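Local atomic coordinates of putative aminotransferase (Actinomadura melliaura, PDB entry 4ZWV), a protein that is probably a pyridoxal 5'-phosphate-dependent sugar aminotransferase taking part in the biosynthesis of the aminopentose of the indolocarbazole AT2433. Residues 293-298 and 347-352; 264-269 and 359-364; 49-54 and 199-204; 214-219 and 238-243; 10-15 and 250-255. All coordinates share one frame; numbering follows the deposited sequence. Where two conformers were deposited one is given.

In the fold
Along the chain contact 5 encloses contacts 3 and 4; contact 2 follows, enclosing contact 1. Contacts 3 and 4 touch, their centres about 13 Å apart: contact 3 pairs the outermost strand 51-54 of the large mixed sheet with strand 198-201, and R215 of contact 4 reaches S53. Contacts 1 and 2, with centres about 11 Å apart, join the sheet of strands 280-282, 296-300 and 347-350 to helices 243-273 and 358-369 on the opposite side of the chain's centre. Helix 243-273 serves contacts 2 and 5, centres about 23 Å apart. Contacts 3 and 4 lie near cofactor-binding G57 and T58, contact 1 near H164, so both sides border the cofactor region; contact 4 also meets the second subunit.

Contact 1: residues 293-298 and 347-352; sequences FYVYDV and MVSLPV
Four backbone hydrogen bonds pair Y296 with L350 and V298 with V348. The shortest runs from L350 N to Y296 O at 2.7 Å, while V298 N meets V348 O almost straight. In the non-hydrogen-bonded pair between them, S349 OG, anti to its carbonyl carbon (chi1 -60°) and on the same face as D297, donates to D297 OD1 at 2.7 Å, on the syn side but somewhat out of the carboxylate plane; a small polar residue suits a buried aspartate. Strand 347-350 is the outer strand of a three-stranded antiparallel sheet, with 296-300 in the middle and 280-282 on its far side. Apolar contacts fill the face bearing Y296, V298, V348 and L350, where the V298 and V348 side chains lie side by side. V352 CB packs 3.7 Å from Y296 CB, and the tyrosine hydroxyl is hydrogen-bonded to D271. A water accepts from V352 N and lies 2.9 Å from Y294 O; the Y294 ring stacks on H164, a pyridoxal phosphate-binding residue.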
# COMPACT_ATOMS: atom_id res chain seq x y z
N PHE A 293 -4.65 -5.72 25.30
CA PHE A 293 -3.62 -6.73 25.59
C PHE A 293 -3.17 -7.54 24.38
O PHE A 293 -3.27 -8.77 24.35
CB PHE A 293 -4.09 -7.65 26.70
CG PHE A 293 -4.24 -6.95 28.01
CD1 PHE A 293 -3.12 -6.67 28.78
CD2 PHE A 293 -5.47 -6.52 28.45
CE1 PHE A 293 -3.24 -6.01 30.00
CE2 PHE A 293 -5.60 -5.85 29.66
CZ PHE A 293 -4.48 -5.60 30.43
N TYR A 294 -2.69 -6.84 23.37
CA TYR A 294 -2.07 -7.48 22.22
C TYR A 294 -0.98 -8.44 22.70
O TYR A 294 -0.88 -9.57 22.22
CB TYR A 294 -1.49 -6.39 21.31
CG TYR A 294 -0.82 -6.86 20.05
CD1 TYR A 294 -1.50 -7.62 19.11
CD2 TYR A 294 0.49 -6.48 19.78
CE1 TYR A 294 -0.87 -8.01 17.93
CE2 TYR A 294 1.12 -6.87 18.62
CZ TYR A 294 0.44 -7.64 17.70
OH TYR A 294 1.06 -8.02 16.54
N VAL A 295 -0.18 -7.97 23.66
CA VAL A 295 0.78 -8.80 24.40
C VAL A 295 0.70 -8.36 25.86
O VAL A 295 0.06 -7.35 26.15
CB VAL A 295 2.23 -8.67 23.87
CG1 VAL A 295 2.35 -9.20 22.44
CG2 VAL A 295 2.70 -7.22 23.95
N TYR A 296 1.37 -9.08 26.75
CA TYR A 296 1.39 -8.73 28.17
C TYR A 296 2.82 -8.36 28.58
O TYR A 296 3.70 -9.21 28.57
CB TYR A 296 0.85 -9.89 29.01
CG TYR A 296 0.71 -9.57 30.48
CD1 TYR A 296 -0.48 -9.05 30.98
CD2 TYR A 296 1.76 -9.77 31.37
CE1 TYR A 296 -0.61 -8.73 32.34
CE2 TYR A 296 1.64 -9.46 32.72
CZ TYR A 296 0.45 -8.95 33.19
OH TYR A 296 0.32 -8.63 34.53
N ASP A 297 3.04 -7.09 28.91
CA ASP A 297 4.38 -6.62 29.24
C ASP A 297 4.72 -6.74 30.72
O ASP A 297 3.88 -6.48 31.59
CB ASP A 297 4.55 -5.16 28.82
CG ASP A 297 4.77 -5.00 27.33
OD1 ASP A 297 4.87 -6.02 26.63
OD2 ASP A 297 4.85 -3.84 26.87
N VAL A 298 5.97 -7.11 30.99
CA VAL A 298 6.54 -7.02 32.33
C VAL A 298 7.95 -6.45 32.22
O VAL A 298 8.47 -6.28 31.12
CB VAL A 298 6.58 -8.38 33.06
CG1 VAL A 298 5.17 -8.93 33.25
CG2 VAL A 298 7.44 -9.38 32.30
N MSE A 347 12.35 -4.63 29.70
CA MSE A 347 11.02 -4.98 29.23
C MSE A 347 11.00 -6.30 28.46
O MSE A 347 11.93 -6.62 27.71
CB MSE A 347 10.43 -3.86 28.37
CG MSE A 347 11.23 -3.57 27.14
SE MSE A 347 10.39 -2.15 26.10
CE MSE A 347 10.52 -0.69 27.33
N VAL A 348 9.93 -7.05 28.66
CA VAL A 348 9.70 -8.28 27.89
C VAL A 348 8.19 -8.52 27.74
O VAL A 348 7.43 -8.35 28.69
CB VAL A 348 10.39 -9.50 28.55
CG1 VAL A 348 10.07 -9.58 30.02
CG2 VAL A 348 10.02 -10.80 27.82
N SER A 349 7.78 -8.87 26.53
CA SER A 349 6.37 -9.12 26.21
C SER A 349 6.09 -10.62 26.31
O SER A 349 6.85 -11.44 25.79
CB SER A 349 6.03 -8.63 24.79
OG SER A 349 6.25 -7.23 24.65
N LEU A 350 4.98 -10.96 26.97
CA LEU A 350 4.59 -12.36 27.17
C LEU A 350 3.33 -12.70 26.38
O LEU A 350 2.48 -11.85 26.15
CB LEU A 350 4.35 -12.63 28.66
CG LEU A 350 5.54 -12.37 29.59
CD1 LEU A 350 5.12 -12.56 31.04
CD2 LEU A 350 6.67 -13.31 29.23
N PRO A 351 3.21 -13.97 25.95
CA PRO A 351 1.98 -14.38 25.26
C PRO A 351 0.76 -14.24 26.16
O PRO A 351 0.81 -14.66 27.31
CB PRO A 351 2.23 -15.86 24.94
CG PRO A 351 3.72 -16.02 24.98
CD PRO A 351 4.18 -15.07 26.05
N VAL A 352 -0.32 -13.68 25.63
CA VAL A 352 -1.50 -13.46 26.45
C VAL A 352 -2.80 -13.70 25.66
O VAL A 352 -3.90 -13.59 26.19
CB VAL A 352 -1.48 -12.03 27.06
CG1 VAL A 352 -1.85 -11.00 26.01
CG2 VAL A 352 -2.39 -11.93 28.28
O HOH W 1 0.03 -12.23 23.09

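Contact 2: residues 264-269 and 359-364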
# COMPACT_ATOMS: atom_id res chain seq x y z
N ARG A 264 -8.16 -10.46 27.64
CA ARG A 264 -8.35 -9.74 28.88
C ARG A 264 -8.37 -10.66 30.10
O ARG A 264 -7.80 -10.34 31.14
CB ARG A 264 -9.62 -8.90 28.80
CG ARG A 264 -9.45 -7.71 27.87
CD ARG A 264 -10.76 -7.08 27.43
NE ARG A 264 -10.50 -5.89 26.62
CZ ARG A 264 -11.39 -5.30 25.83
NH1 ARG A 264 -12.62 -5.78 25.72
NH2 ARG A 264 -11.04 -4.22 25.13
N GLU A 265 -9.00 -11.82 29.95
CA GLU A 265 -9.03 -12.81 31.03
C GLU A 265 -7.63 -13.32 31.36
O GLU A 265 -7.27 -13.46 32.53
CB GLU A 265 -9.95 -13.97 30.65
CG GLU A 265 -9.97 -15.12 31.64
CD GLU A 265 -10.74 -16.33 31.12
OE1 GLU A 265 -11.92 -16.16 30.73
OE2 GLU A 265 -10.17 -17.44 31.11
N ASN A 266 -6.83 -13.57 30.32
CA ASN A 266 -5.46 -14.04 30.54
C ASN A 266 -4.59 -12.98 31.21
O ASN A 266 -3.78 -13.30 32.08
CB ASN A 266 -4.84 -14.47 29.21
CG ASN A 266 -5.49 -15.71 28.64
OD1 ASN A 266 -6.07 -16.51 29.38
ND2 ASN A 266 -5.40 -15.88 27.33
N ALA A 267 -4.76 -11.73 30.80
CA ALA A 267 -4.06 -10.61 31.42
C ALA A 267 -4.42 -10.49 32.90
O ALA A 267 -3.55 -10.26 33.75
CB ALA A 267 -4.38 -9.31 30.69
N ALA A 268 -5.70 -10.64 33.20
CA ALA A 268 -6.15 -10.59 34.59
C ALA A 268 -5.52 -11.72 35.39
O ALA A 268 -5.15 -11.54 36.56
CB ALA A 268 -7.67 -10.66 34.67
N PHE A 269 -5.40 -12.89 34.77
CA PHE A 269 -4.77 -14.04 35.40
C PHE A 269 -3.31 -13.73 35.74
O PHE A 269 -2.87 -13.99 36.87
CB PHE A 269 -4.88 -15.26 34.49
CG PHE A 269 -4.24 -16.50 35.04
CD1 PHE A 269 -4.91 -17.30 35.95
CD2 PHE A 269 -2.97 -16.88 34.63
CE1 PHE A 269 -4.32 -18.45 36.46
CE2 PHE A 269 -2.38 -18.03 35.14
CZ PHE A 269 -3.05 -18.81 36.04
N GLN A 359 -3.84 -24.58 30.57
CA GLN A 359 -2.58 -25.25 30.83
C GLN A 359 -1.38 -24.41 30.35
O GLN A 359 -0.36 -24.36 31.04
CB GLN A 359 -2.56 -26.63 30.17
CG GLN A 359 -1.33 -27.47 30.48
CD GLN A 359 -1.47 -28.91 30.00
OE1 GLN A 359 -2.52 -29.32 29.52
NE2 GLN A 359 -0.39 -29.68 30.14
N ASP A 360 -1.52 -23.77 29.20
CA ASP A 360 -0.48 -22.89 28.67
C ASP A 360 -0.16 -21.74 29.63
O ASP A 360 1.01 -21.49 29.94
CB ASP A 360 -0.88 -22.30 27.31
CG ASP A 360 -0.88 -23.32 26.19
OD1 ASP A 360 -0.18 -24.35 26.28
OD2 ASP A 360 -1.59 -23.06 25.19
N ARG A 361 -1.18 -21.02 30.09
CA ARG A 361 -0.91 -19.84 30.92
C ARG A 361 -0.42 -20.23 32.31
O ARG A 361 0.36 -19.49 32.92
CB ARG A 361 -2.13 -18.92 31.03
CG ARG A 361 -3.33 -19.51 31.74
CD ARG A 361 -4.47 -18.51 31.75
NE ARG A 361 -5.53 -18.92 32.67
CZ ARG A 361 -6.73 -18.37 32.72
NH1 ARG A 361 -7.04 -17.37 31.91
NH2 ARG A 361 -7.62 -18.82 33.60
N GLU A 362 -0.85 -21.39 32.79
CA GLU A 362 -0.36 -21.92 34.06
C GLU A 362 1.12 -22.28 33.91
O GLU A 362 1.91 -22.09 34.83
CB GLU A 362 -1.17 -23.14 34.48
CG GLU A 362 -2.55 -22.78 35.02
CD GLU A 362 -3.47 -23.99 35.13
OE1 GLU A 362 -2.97 -25.13 35.02
OE2 GLU A 362 -4.68 -23.79 35.33
N HIS A 363 1.48 -22.76 32.72
CA HIS A 363 2.87 -23.09 32.43
C HIS A 363 3.75 -21.83 32.41
O HIS A 363 4.87 -21.85 32.92
CB HIS A 363 2.96 -23.85 31.10
CG HIS A 363 4.36 -24.13 30.64
ND1 HIS A 363 5.24 -24.89 31.38
CD2 HIS A 363 5.02 -23.78 29.52
CE1 HIS A 363 6.39 -24.97 30.74
NE2 HIS A 363 6.28 -24.31 29.60
N VAL A 364 3.23 -20.75 31.83
CA VAL A 364 3.95 -19.48 31.79
C VAL A 364 4.21 -18.99 33.22
O VAL A 364 5.34 -18.66 33.58
CB VAL A 364 3.18 -18.42 30.99
CG1 VAL A 364 3.82 -17.04 31.15
CG2 VAL A 364 3.09 -18.82 29.52
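R361 NH1 is gripped by two acceptors from the neighbouring helix. N266 OD1 takes the shorter hydrogen bond, 2.8 Å from R361 NH1; the donor lies in the carbonyl plane of the asparagine, although the amide and guanidinium planes stand nearly at right angles. E265 OE2 receives the second, less straight bond from R361 NH1 at 3.2 Å, through its anti lone pair, and this bond is also a salt bridge. The other carboxylate oxygen of E265 pairs with R261, so one glutamate serves two arginines and probably offsets part of their charge.

The contact joins two helices, 243-273 and 358-369, whose segments run at 30° to each other with axes 11.1 Å apart. At such a spacing long side chains must do the bridging. R361 suits the task: its CG sits between the backbone N and carbonyl carbon (chi1 65°), and from there the chain runs extended to NE.

That reach lays the guanidinium flat on the F269 ring, the planes only 9° apart and the centres separated by 4.2 Å. The cation-pi contact is off-centre, because NE rather than CZ sits above the middle of the ring. R361 CD adds a CH-pi contact, 4.0 Å from the ring centroid of F269. From R361's own helix E362 CG lies near F269 CZ, while N266 ND2 bonds to V352 O and ties helix 243-273 to the chain after strand 347-350.

Contact 3: residues 49-54 and 199-204; sequences PRVVSV and LLTLPG
Strand 51-54, the outermost at one end of the large mixed sheet of this aminotransferase fold, runs antiparallel to strand 198-201. V52 and L200 form the hydrogen-bonded pair, with V52 N to L200 O and L200 N to V52 O both 2.8 Å. A further backbone bond runs from L202 N to R50 O. Beneath helix 33-46, V51, L199 and the T201 methyl supply branched apolar groups suited to that sheltered side: L199 CD1 comes 3.8 Å from V51 CB, and V51 CG1 meets T201 CG2. S53, on the same face, bonds through its hydroxyl to E39 of that helix. On the other face, that of V52 and L200, V52 CG2 packs at 3.6 Å on L202 CD2.

At R50 a polar side chain joins in. Its chain bends at chi3 (-65°), bringing NE to 2.9 Å from L202 O in a hydrogen bond; this acceptor lies in the guanidinium plane, although NE stands above the carbonyl plane. R50 CD also lies against G204, the N-cap residue of helix 205-214. A leucine in place of R50 would probably leave L202 O without the NE bond. The chemistry thus implies a division of labour, with apolar packing and backbone bonds joining the strands and a charged side chain adding a bond to the backbone carbonyl of L202.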
# COMPACT_ATOMS: atom_id res chain seq x y z
N PRO A 49 -19.69 7.06 12.69
CA PRO A 49 -20.12 6.76 11.32
C PRO A 49 -19.07 7.10 10.27
O PRO A 49 -19.18 6.68 9.12
CB PRO A 49 -21.37 7.63 11.15
CG PRO A 49 -21.17 8.76 12.07
CD PRO A 49 -20.38 8.23 13.25
N ARG A 50 -18.05 7.85 10.66
CA ARG A 50 -17.05 8.34 9.72
C ARG A 50 -15.85 7.41 9.69
O ARG A 50 -14.80 7.74 10.25
CB ARG A 50 -16.62 9.76 10.08
CG ARG A 50 -17.78 10.76 10.06
CD ARG A 50 -17.38 12.06 10.75
NE ARG A 50 -17.14 11.83 12.17
CZ ARG A 50 -18.10 11.83 13.09
NH1 ARG A 50 -19.36 12.07 12.74
NH2 ARG A 50 -17.80 11.60 14.36
N VAL A 51 -16.00 6.25 9.06
CA VAL A 51 -14.91 5.29 9.01
C VAL A 51 -14.55 4.99 7.57
O VAL A 51 -15.41 4.89 6.70
CB VAL A 51 -15.23 3.98 9.78
CG1 VAL A 51 -15.60 4.29 11.23
CG2 VAL A 51 -16.35 3.19 9.10
N VAL A 52 -13.25 4.86 7.33
CA VAL A 52 -12.72 4.70 5.99
C VAL A 52 -11.80 3.49 5.97
O VAL A 52 -10.73 3.52 6.57
CB VAL A 52 -11.97 5.98 5.57
CG1 VAL A 52 -11.34 5.82 4.21
CG2 VAL A 52 -12.93 7.18 5.61
N SER A 53 -12.21 2.42 5.30
CA SER A 53 -11.32 1.26 5.19
C SER A 53 -10.13 1.58 4.29
O SER A 53 -10.24 2.33 3.31
CB SER A 53 -12.07 0.03 4.67
OG SER A 53 -12.62 0.26 3.38
N VAL A 54 -8.99 1.02 4.66
CA VAL A 54 -7.75 1.25 3.95
C VAL A 54 -6.96 -0.05 3.81
O VAL A 54 -7.30 -1.06 4.41
CB VAL A 54 -6.89 2.33 4.66
CG1 VAL A 54 -7.53 3.70 4.52
CG2 VAL A 54 -6.66 1.99 6.12
N LEU A 199 -8.32 0.72 9.20
CA LEU A 199 -9.48 1.60 9.26
C LEU A 199 -9.02 2.95 9.76
O LEU A 199 -8.41 3.04 10.83
CB LEU A 199 -10.56 1.03 10.18
CG LEU A 199 -11.90 1.75 10.10
CD1 LEU A 199 -12.63 1.38 8.80
CD2 LEU A 199 -12.76 1.40 11.33
N LEU A 200 -9.31 3.99 8.99
CA LEU A 200 -9.09 5.36 9.43
C LEU A 200 -10.43 5.93 9.88
O LEU A 200 -11.39 5.92 9.11
CB LEU A 200 -8.51 6.20 8.30
CG LEU A 200 -8.43 7.70 8.54
CD1 LEU A 200 -7.48 8.01 9.71
CD2 LEU A 200 -7.93 8.37 7.27
N THR A 201 -10.51 6.39 11.12
CA THR A 201 -11.74 7.02 11.58
C THR A 201 -11.49 8.52 11.70
O THR A 201 -10.38 8.94 12.04
CB THR A 201 -12.25 6.45 12.92
OG1 THR A 201 -11.41 6.89 14.00
CG2 THR A 201 -12.30 4.93 12.89
N LEU A 202 -12.52 9.30 11.39
CA LEU A 202 -12.42 10.76 11.36
C LEU A 202 -13.36 11.38 12.36
O LEU A 202 -14.46 10.88 12.59
CB LEU A 202 -12.72 11.32 9.97
CG LEU A 202 -11.83 10.93 8.79
CD1 LEU A 202 -10.36 11.05 9.13
CD2 LEU A 202 -12.17 9.52 8.28
N PRO A 203 -12.95 12.52 12.94
CA PRO A 203 -13.79 13.23 13.91
C PRO A 203 -14.78 14.21 13.29
O PRO A 203 -15.62 14.77 14.00
CB PRO A 203 -12.76 13.97 14.77
CG PRO A 203 -11.63 14.22 13.83
CD PRO A 203 -11.56 13.01 12.94
N GLY A 204 -14.68 14.44 11.98
CA GLY A 204 -15.58 15.37 11.32
C GLY A 204 -15.83 15.03 9.86
O GLY A 204 -15.07 14.27 9.24

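Contact 4: residues 214-219 and 238-243; sequences RRFYGI and KWHMTD
F216 and H240 lie side by side, with F216 CD1 over one face of the imidazole, 3.4 Å from H240 CE1, the ring planes 39° apart. H240 turns its ring to F216 by setting CG between the backbone N and carbonyl carbon (chi1 70°), and Q31 holds its ND1. K238 runs extended and bends only at chi4 (63°), so that NZ donates to H240 NE2 at 3.1 Å, close to the ring plane. The same ammonium donates to a water bound to Y217 OH and pairs with D196 of the second subunit. F216 opens a type I' beta turn to I219, its backbone bridged to K238; at this subunit interface F216 packs on the lysine-pyridoxal phosphate side chain of the second subunit, and Y217 OH bonds T58 there. W239 offers its ring edge to R215 CA, while its N donates to R215 O at 2.8 Å. Both segments belong to the chain linking helix 205-214 to helix 243-273: W239 packs on helix 57-66, and R215 passes V52 of strand 51-54 to reach E39 on helix 33-46.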
# COMPACT_ATOMS: atom_id res chain seq x y z
N ARG A 214 -9.19 10.60 -1.24
CA ARG A 214 -7.75 10.46 -1.36
C ARG A 214 -7.25 9.04 -1.14
O ARG A 214 -6.14 8.71 -1.54
CB ARG A 214 -7.03 11.42 -0.40
CG ARG A 214 -7.35 12.89 -0.69
CD ARG A 214 -6.44 13.81 0.10
NE ARG A 214 -5.13 13.87 -0.53
CZ ARG A 214 -4.14 14.69 -0.16
NH1 ARG A 214 -4.30 15.53 0.84
NH2 ARG A 214 -2.99 14.65 -0.81
N ARG A 215 -8.08 8.17 -0.56
CA ARG A 215 -7.65 6.79 -0.40
C ARG A 215 -7.58 6.04 -1.73
O ARG A 215 -6.98 4.97 -1.80
CB ARG A 215 -8.57 6.03 0.56
CG ARG A 215 -9.90 5.71 -0.04
CD ARG A 215 -10.69 4.77 0.85
NE ARG A 215 -12.05 4.71 0.36
CZ ARG A 215 -13.05 4.11 0.98
NH1 ARG A 215 -12.85 3.47 2.14
NH2 ARG A 215 -14.25 4.13 0.43
N PHE A 216 -8.20 6.59 -2.78
CA PHE A 216 -8.12 6.01 -4.12
C PHE A 216 -7.79 7.12 -5.12
O PHE A 216 -8.63 7.54 -5.92
CB PHE A 216 -9.41 5.28 -4.51
CG PHE A 216 -9.32 4.56 -5.84
CD1 PHE A 216 -8.57 3.40 -5.95
CD2 PHE A 216 -9.94 5.07 -6.96
CE1 PHE A 216 -8.46 2.74 -7.17
CE2 PHE A 216 -9.84 4.42 -8.19
CZ PHE A 216 -9.09 3.25 -8.29
N TYR A 217 -6.56 7.62 -5.01
CA TYR A 217 -5.97 8.55 -5.97
C TYR A 217 -6.67 9.90 -6.07
O TYR A 217 -6.36 10.68 -6.96
CB TYR A 217 -5.94 7.93 -7.37
CG TYR A 217 -5.25 6.60 -7.46
CD1 TYR A 217 -3.87 6.49 -7.37
CD2 TYR A 217 -5.99 5.44 -7.66
CE1 TYR A 217 -3.22 5.25 -7.47
CE2 TYR A 217 -5.36 4.19 -7.76
CZ TYR A 217 -3.98 4.12 -7.67
OH TYR A 217 -3.37 2.89 -7.80
N GLY A 218 -7.61 10.19 -5.17
CA GLY A 218 -8.41 11.39 -5.33
C GLY A 218 -9.50 11.26 -6.38
O GLY A 218 -10.12 12.26 -6.79
N ILE A 219 -9.74 10.04 -6.84
CA ILE A 219 -10.74 9.76 -7.87
C ILE A 219 -12.08 9.39 -7.25
O ILE A 219 -12.17 8.43 -6.47
CB ILE A 219 -10.26 8.63 -8.82
CG1 ILE A 219 -9.00 9.08 -9.58
CG2 ILE A 219 -11.36 8.24 -9.79
CD1 ILE A 219 -8.33 7.98 -10.40
N LYS A 238 -2.84 4.37 -3.79
CA LYS A 238 -3.75 3.23 -3.70
C LYS A 238 -3.80 2.80 -2.24
O LYS A 238 -3.18 1.82 -1.83
CB LYS A 238 -3.29 2.08 -4.60
CG LYS A 238 -4.30 0.98 -4.75
CD LYS A 238 -3.68 -0.19 -5.49
CE LYS A 238 -4.60 -1.37 -5.47
NZ LYS A 238 -5.88 -1.08 -6.17
N TRP A 239 -4.53 3.57 -1.45
CA TRP A 239 -4.55 3.36 -0.02
C TRP A 239 -5.81 2.64 0.45
O TRP A 239 -5.97 2.41 1.64
CB TRP A 239 -4.46 4.70 0.70
CG TRP A 239 -3.08 5.34 0.68
CD1 TRP A 239 -1.87 4.71 0.84
CD2 TRP A 239 -2.79 6.74 0.54
NE1 TRP A 239 -0.85 5.64 0.79
CE2 TRP A 239 -1.39 6.89 0.62
CE3 TRP A 239 -3.58 7.88 0.34
CZ2 TRP A 239 -0.76 8.13 0.50
CZ3 TRP A 239 -2.95 9.11 0.23
CH2 TRP A 239 -1.56 9.23 0.31
N HIS A 240 -6.69 2.30 -0.48
CA HIS A 240 -7.97 1.69 -0.12
C HIS A 240 -7.88 0.19 0.16
O HIS A 240 -6.86 -0.46 -0.11
CB HIS A 240 -9.01 1.97 -1.21
CG HIS A 240 -8.76 1.23 -2.49
ND1 HIS A 240 -9.74 1.06 -3.44
CD2 HIS A 240 -7.65 0.64 -2.98
CE1 HIS A 240 -9.25 0.38 -4.46
NE2 HIS A 240 -7.98 0.11 -4.21
N MSE A 241 -8.96 -0.33 0.73
CA MSE A 241 -9.19 -1.76 0.90
C MSE A 241 -10.10 -2.26 -0.22
O MSE A 241 -11.00 -1.53 -0.65
CB MSE A 241 -9.83 -2.05 2.27
CG MSE A 241 -10.05 -3.53 2.53
SE MSE A 241 -11.10 -3.88 4.12
CE MSE A 241 -9.89 -3.15 5.46
N THR A 242 -9.90 -3.51 -0.65
CA THR A 242 -10.77 -4.11 -1.65
C THR A 242 -11.63 -5.22 -1.05
O THR A 242 -11.45 -5.60 0.12
CB THR A 242 -9.97 -4.67 -2.81
OG1 THR A 242 -9.08 -5.67 -2.29
CG2 THR A 242 -9.16 -3.56 -3.46
N ASP A 243 -12.55 -5.76 -1.86
CA ASP A 243 -13.55 -6.69 -1.33
C ASP A 243 -12.97 -8.03 -0.86
O ASP A 243 -13.52 -8.64 0.05
CB ASP A 243 -14.64 -6.95 -2.38
CG ASP A 243 -15.77 -5.93 -2.31
OD1 ASP A 243 -15.57 -4.83 -1.73
OD2 ASP A 243 -16.86 -6.21 -2.86
O HOH W 2 -5.04 0.43 -8.32

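Contact 5: residues 10-15 and 250-255; sequences VAVSPT and LANLET
A251 packs its methyl group against T15, with A251 CB 3.3 Å from T15 OG1, where the long helix 243-273 meets the N-terminal loop that leads into helix 16-26. A small residue suits this place because the loop passes close to the helix: S13 CB lies 3.6 Å from A251 O. Next comes N252, which makes the one direct hydrogen bond between the two segments. With CG anti to the carbonyl carbon (chi1 -76°), the amide is directed at the loop, where OD1 accepts from S13 N at 2.7 Å, the donor in the amide's carbonyl plane and 159° at the hydrogen. The other end of the amide, ND2, donates to T193 O, so both ends are used and the group's rotation is fixed. An alanine at N252 is likely to leave S13 N and T193 O without these mates and to free the loop to shift. Two residues on, E254 joins through solvent: a water donates to its OE2 and also bonds T15 OG1. That threonine hydroxyl lies 2.8 Å from S13 OG, to which it is hydrogen-bonded.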
# COMPACT_ATOMS: atom_id res chain seq x y z
N VAL A 10 -2.29 -15.85 14.19
CA VAL A 10 -3.35 -15.40 13.28
C VAL A 10 -4.70 -15.98 13.68
O VAL A 10 -4.83 -17.18 13.92
CB VAL A 10 -3.04 -15.80 11.83
CG1 VAL A 10 -4.16 -15.34 10.91
CG2 VAL A 10 -1.72 -15.21 11.38
N ALA A 11 -5.72 -15.11 13.77
CA ALA A 11 -7.08 -15.57 14.02
C ALA A 11 -7.90 -15.48 12.74
O ALA A 11 -8.49 -14.43 12.44
CB ALA A 11 -7.73 -14.74 15.13
N VAL A 12 -7.95 -16.56 11.97
CA VAL A 12 -8.76 -16.55 10.75
C VAL A 12 -9.86 -17.61 10.82
O VAL A 12 -9.60 -18.81 10.99
CB VAL A 12 -7.88 -16.73 9.48
CG1 VAL A 12 -7.03 -18.00 9.58
CG2 VAL A 12 -8.74 -16.72 8.21
N SER A 13 -11.10 -17.14 10.72
CA SER A 13 -12.27 -17.97 10.87
C SER A 13 -12.36 -19.03 9.80
O SER A 13 -11.99 -18.79 8.65
CB SER A 13 -13.52 -17.09 10.82
OG SER A 13 -14.69 -17.89 10.84
N PRO A 14 -12.88 -20.21 10.16
CA PRO A 14 -13.19 -21.22 9.15
C PRO A 14 -14.34 -20.79 8.23
O PRO A 14 -14.67 -21.52 7.31
CB PRO A 14 -13.58 -22.44 9.98
CG PRO A 14 -13.99 -21.90 11.30
CD PRO A 14 -13.12 -20.70 11.53
N THR A 15 -14.92 -19.62 8.47
CA THR A 15 -15.92 -19.07 7.56
C THR A 15 -15.32 -18.13 6.52
O THR A 15 -16.02 -17.70 5.60
CB THR A 15 -17.03 -18.31 8.32
OG1 THR A 15 -16.48 -17.12 8.89
CG2 THR A 15 -17.64 -19.16 9.42
N LEU A 250 -15.02 -9.45 7.46
CA LEU A 250 -16.41 -9.76 7.82
C LEU A 250 -16.52 -11.12 8.50
O LEU A 250 -17.23 -11.27 9.50
CB LEU A 250 -17.31 -9.72 6.58
CG LEU A 250 -17.66 -8.31 6.12
CD1 LEU A 250 -18.11 -8.26 4.66
CD2 LEU A 250 -18.72 -7.71 7.05
N ALA A 251 -15.80 -12.10 7.97
CA ALA A 251 -15.81 -13.43 8.54
C ALA A 251 -15.23 -13.45 9.95
O ALA A 251 -15.67 -14.20 10.81
CB ALA A 251 -15.04 -14.41 7.64
N ASN A 252 -14.23 -12.60 10.18
CA ASN A 252 -13.53 -12.62 11.45
C ASN A 252 -14.22 -11.78 12.53
O ASN A 252 -13.88 -11.88 13.71
CB ASN A 252 -12.09 -12.19 11.25
CG ASN A 252 -11.26 -13.28 10.62
OD1 ASN A 252 -11.54 -14.47 10.81
ND2 ASN A 252 -10.24 -12.90 9.87
N LEU A 253 -15.20 -10.98 12.13
CA LEU A 253 -15.93 -10.16 13.09
C LEU A 253 -16.73 -11.02 14.06
O LEU A 253 -16.95 -10.62 15.20
CB LEU A 253 -16.88 -9.20 12.38
CG LEU A 253 -16.32 -7.83 12.01
CD1 LEU A 253 -17.35 -7.06 11.20
CD2 LEU A 253 -15.94 -7.07 13.27
N GLU A 254 -17.15 -12.20 13.60
CA GLU A 254 -18.03 -13.04 14.40
C GLU A 254 -17.45 -13.41 15.76
O GLU A 254 -18.17 -13.47 16.76
CB GLU A 254 -18.36 -14.33 13.64
CG GLU A 254 -19.62 -14.22 12.80
CD GLU A 254 -19.58 -13.05 11.85
OE1 GLU A 254 -20.49 -12.19 11.93
OE2 GLU A 254 -18.64 -12.99 11.03
N THR A 255 -16.15 -13.66 15.82
CA THR A 255 -15.58 -14.17 17.06
C THR A 255 -14.54 -13.25 17.69
O THR A 255 -13.93 -13.61 18.70
CB THR A 255 -14.94 -15.54 16.85
OG1 THR A 255 -13.95 -15.45 15.82
CG2 THR A 255 -15.99 -16.56 16.44
O HOH W 3 -18.30 -15.61 10.28